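Local atomic coordinates of uncharacterized protein (Bacteroides ovatus, PDB entry 4ORL), a protein that is of unknown function but belongs to the DUF4783 family of the NTF2 clan, whose members often use a cone-like fold to enclose a pocket. Residues A[3-6]-A[7-10]; A[37-41]-A[42-46]. One frame throughout, in Å; residues are numbered along the deposited sequence. Where two conformers were deposited one is given.

Contact 1: A[3-6]-A[7-10]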
# COMPACT_ATOMS: atom_id res chain seq x y z
N GLU A 3 10.62 -9.46 3.11
CA GLU A 3 9.18 -9.70 2.95
C GLU A 3 8.37 -8.41 2.96
O GLU A 3 7.44 -8.27 2.19
CB GLU A 3 8.64 -10.63 4.03
CG GLU A 3 8.98 -12.10 3.83
CD GLU A 3 10.39 -12.48 4.27
OE1 GLU A 3 11.10 -11.63 4.85
OE2 GLU A 3 10.77 -13.65 4.06
N ILE A 4 8.70 -7.50 3.88
CA ILE A 4 8.09 -6.18 3.93
C ILE A 4 9.19 -5.13 3.89
O ILE A 4 9.76 -4.78 4.93
CB ILE A 4 7.20 -5.97 5.19
CG1 ILE A 4 6.09 -7.01 5.25
CG2 ILE A 4 6.60 -4.57 5.21
CD1 ILE A 4 5.07 -6.91 4.14
N PRO A 5 9.51 -4.65 2.69
CA PRO A 5 10.60 -3.70 2.60
C PRO A 5 10.31 -2.43 3.40
O PRO A 5 9.20 -1.92 3.37
CB PRO A 5 10.73 -3.42 1.10
CG PRO A 5 10.08 -4.60 0.43
CD PRO A 5 9.00 -5.04 1.36
N ALA A 6 11.30 -1.97 4.14
CA ALA A 6 11.17 -0.71 4.86
C ALA A 6 10.65 0.41 3.95
O ALA A 6 9.85 1.24 4.38
CB ALA A 6 12.51 -0.31 5.44
N GLY A 7 11.07 0.41 2.68
CA GLY A 7 10.63 1.43 1.71
C GLY A 7 9.13 1.48 1.46
O GLY A 7 8.60 2.52 1.11
N VAL A 8 8.44 0.35 1.63
CA VAL A 8 6.99 0.34 1.49
C VAL A 8 6.38 1.19 2.61
O VAL A 8 5.49 2.02 2.39
CB VAL A 8 6.44 -1.08 1.55
CG1 VAL A 8 4.93 -1.07 1.68
CG2 VAL A 8 6.87 -1.85 0.31
N ILE A 9 6.87 0.97 3.82
CA ILE A 9 6.39 1.69 4.96
C ILE A 9 6.71 3.19 4.83
O ILE A 9 5.85 4.04 5.05
CB ILE A 9 6.96 1.09 6.26
CG1 ILE A 9 6.41 -0.34 6.49
CG2 ILE A 9 6.64 2.00 7.43
CD1 ILE A 9 7.27 -1.18 7.39
N THR A 10 7.94 3.50 4.44
CA THR A 10 8.34 4.89 4.23
C THR A 10 7.49 5.56 3.16
O THR A 10 7.10 6.73 3.31
CB THR A 10 9.84 4.97 3.90
OG1 THR A 10 10.59 4.47 5.01
CG2 THR A 10 10.30 6.41 3.60
O HOH W 1 10.42 2.28 7.20

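Contact 2: A[37-41]-A[42-46]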
# COMPACT_ATOMS: atom_id res chain seq x y z
N THR A 37 -10.32 -2.94 -8.31
CA THR A 37 -9.88 -2.73 -9.68
C THR A 37 -8.46 -3.25 -9.85
O THR A 37 -7.51 -2.74 -9.23
CB THR A 37 -9.98 -1.25 -10.14
OG1 THR A 37 -9.67 -1.16 -11.53
CG2 THR A 37 -9.03 -0.34 -9.36
N ASN A 38 -8.32 -4.31 -10.65
CA ASN A 38 -7.01 -4.90 -10.93
C ASN A 38 -6.41 -4.22 -12.15
O ASN A 38 -6.91 -4.39 -13.28
CB ASN A 38 -7.11 -6.42 -11.14
CG ASN A 38 -5.78 -7.14 -10.94
OD1 ASN A 38 -5.02 -6.81 -10.03
ND2 ASN A 38 -5.51 -8.14 -11.77
N VAL A 39 -5.35 -3.45 -11.93
CA VAL A 39 -4.74 -2.61 -12.96
C VAL A 39 -3.23 -2.79 -13.00
O VAL A 39 -2.64 -3.30 -12.06
CB VAL A 39 -5.06 -1.12 -12.72
CG1 VAL A 39 -6.56 -0.91 -12.68
CG2 VAL A 39 -4.42 -0.60 -11.43
N ASP A 40 -2.61 -2.33 -14.09
CA ASP A 40 -1.17 -2.43 -14.23
C ASP A 40 -0.46 -1.44 -13.32
O ASP A 40 -1.09 -0.55 -12.74
CB ASP A 40 -0.71 -2.31 -15.71
CG ASP A 40 -0.97 -0.92 -16.33
OD1 ASP A 40 -0.98 0.08 -15.61
OD2 ASP A 40 -1.10 -0.86 -17.57
N LYS A 41 0.85 -1.62 -13.18
CA LYS A 41 1.65 -0.83 -12.24
C LYS A 41 1.51 0.68 -12.46
O LYS A 41 1.34 1.44 -11.50
CB LYS A 41 3.13 -1.25 -12.31
CG LYS A 41 4.08 -0.39 -11.48
CD LYS A 41 5.50 -0.94 -11.50
CE LYS A 41 6.52 0.17 -11.23
NZ LYS A 41 7.88 -0.36 -10.94
N GLN A 42 1.55 1.12 -13.72
CA GLN A 42 1.47 2.53 -14.01
C GLN A 42 0.14 3.13 -13.54
O GLN A 42 0.12 4.21 -12.96
CB GLN A 42 1.68 2.80 -15.50
CG GLN A 42 2.01 4.25 -15.80
CD GLN A 42 2.24 4.51 -17.27
OE1 GLN A 42 2.58 3.60 -18.03
NE2 GLN A 42 2.04 5.75 -17.68
N LYS A 43 -0.96 2.43 -13.81
CA LYS A 43 -2.29 2.91 -13.43
C LYS A 43 -2.48 2.85 -11.92
O LYS A 43 -3.10 3.74 -11.33
CB LYS A 43 -3.39 2.12 -14.13
CG LYS A 43 -3.44 2.38 -15.63
CD LYS A 43 -4.51 1.55 -16.29
CE LYS A 43 -4.48 1.75 -17.79
NZ LYS A 43 -3.27 1.13 -18.41
N ALA A 44 -1.95 1.80 -11.30
CA ALA A 44 -2.02 1.68 -9.84
C ALA A 44 -1.28 2.84 -9.19
O ALA A 44 -1.74 3.40 -8.18
CB ALA A 44 -1.43 0.36 -9.38
N THR A 45 -0.10 3.16 -9.74
CA THR A 45 0.73 4.26 -9.22
C THR A 45 -0.02 5.59 -9.33
O THR A 45 -0.04 6.39 -8.38
CB THR A 45 2.11 4.32 -9.94
OG1 THR A 45 2.82 3.10 -9.72
CG2 THR A 45 2.96 5.49 -9.42
N ALA A 46 -0.66 5.81 -10.48
CA ALA A 46 -1.45 7.02 -10.72
C ALA A 46 -2.65 7.11 -9.77
O ALA A 46 -2.96 8.17 -9.24
CB ALA A 46 -1.92 7.07 -12.18

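Contact 1: A[3-6]-A[7-10]
Ile9 meets Ile4 across the start of helix 6-14, methyl against methyl, and its side chain can be followed outward from the backbone. CB lies 3.5 Å from Ala6 O. At CB the chain divides: CG2 stands anti to the backbone N, while CG1 takes the place anti to the carbonyl carbon (chi1 -67°) and leads back toward the residues ahead of the helix. The tip, CD1, ends 4.1 Å from Ile4 CG2, the two side chains crossing at about a right angle. Both isoleucines also touch Gln65 of strand 57-68, so this pair lies between the helix start and the sheet.

A second apolar pair forms where Pro5 CD comes within 4.0 Å of Val8 CG2; Tyr23 touches both residues. Pro5 sits at the N-cap but has no polar side chain to offer the helix; Pro5 O accepts from Val8 N at 3.0 Å, with a bent N-H...O angle of 142°. The next bond is straighter. Thr10 N reaches Ala6 O at 3.0 Å with an angle of 167°, the regular i to i+4 bond of an alpha helix. A water also donates to Ala6 O and is hydrogen-bonded to Thr10 OG1, joining the first carbonyl of the helix to a hydroxyl one turn on. The arrangement is that of a helix N-terminus with proline at the N-cap, with Ile4, Pro5 and Ile9 lying against strands of the sheet, consistent with the helix-on-curved-sheet build of NTF2-like folds.

Contact 2: A[37-41]-A[42-46]
Val39 lays CG2 against the start of the following helix, 3.8 Å from Ala44 CB, while its CB rests beside Lys43 CB. Next to it, Asp40 is the N-cap. With CG held between the backbone N and the carbonyl carbon (chi1 66°), the carboxylate folds back over the first turn, and OD1 accepts from Lys43 N at 3.0 Å, a nearly straight bond of 164°. The other oxygen, OD2, is met by Lys43 NZ at 3.1 Å from above the carboxylate plane; the lysine bends at its last torsion to make this salt bridge. One residue thus grips the carboxylate by its backbone and its ammonium group. Replacing Asp40 by an alanine is likely to leave Lys43 N without its capping acceptor and the ammonium group without its counter-charge, freeing the lysine tip to turn.

Further along, Lys41 O accepts twice from Thr45, on opposite faces of its plane: from N at 2.9 Å and from OG1 at 2.8 Å. The backbone bond from Ala44 N to Asp40 O completes the turn.

This junction takes the chain from edge strand 35-40 into helix 41-54, the N-to-C directions of the short segments 37-40 and 42-46 making an angle of 115°. Ala44 packs on Val28 and Leu30 of the adjacent strand 28-32, Met24 of strand 24-25 touches Lys41, Ala44 and Thr45, and helix 17-21 borders Thr45 through Gln18 and Ser21.

Both contacts illustrate how a chain enters a helix, yet they solve the problem with different chemistry. Contact 1 is partly buried, with a loop leading into helix 6-14 and apolar side chains facing strands 57-68, 71-80 and 83-94; its N-cap proline has no side-chain acceptor, so the bonds of the turn come from backbone carbonyls. Contact 2 lies at the surface, where strand 35-40, at the opposite edge of the sheet from strand 57-68, runs into helix 41-54, and there a charged side chain does the capping, backed by a salt bridge. The two share no helix or strand. The centres of contacts 1 and 2 are about 19 Å apart, and they follow in series along the chain.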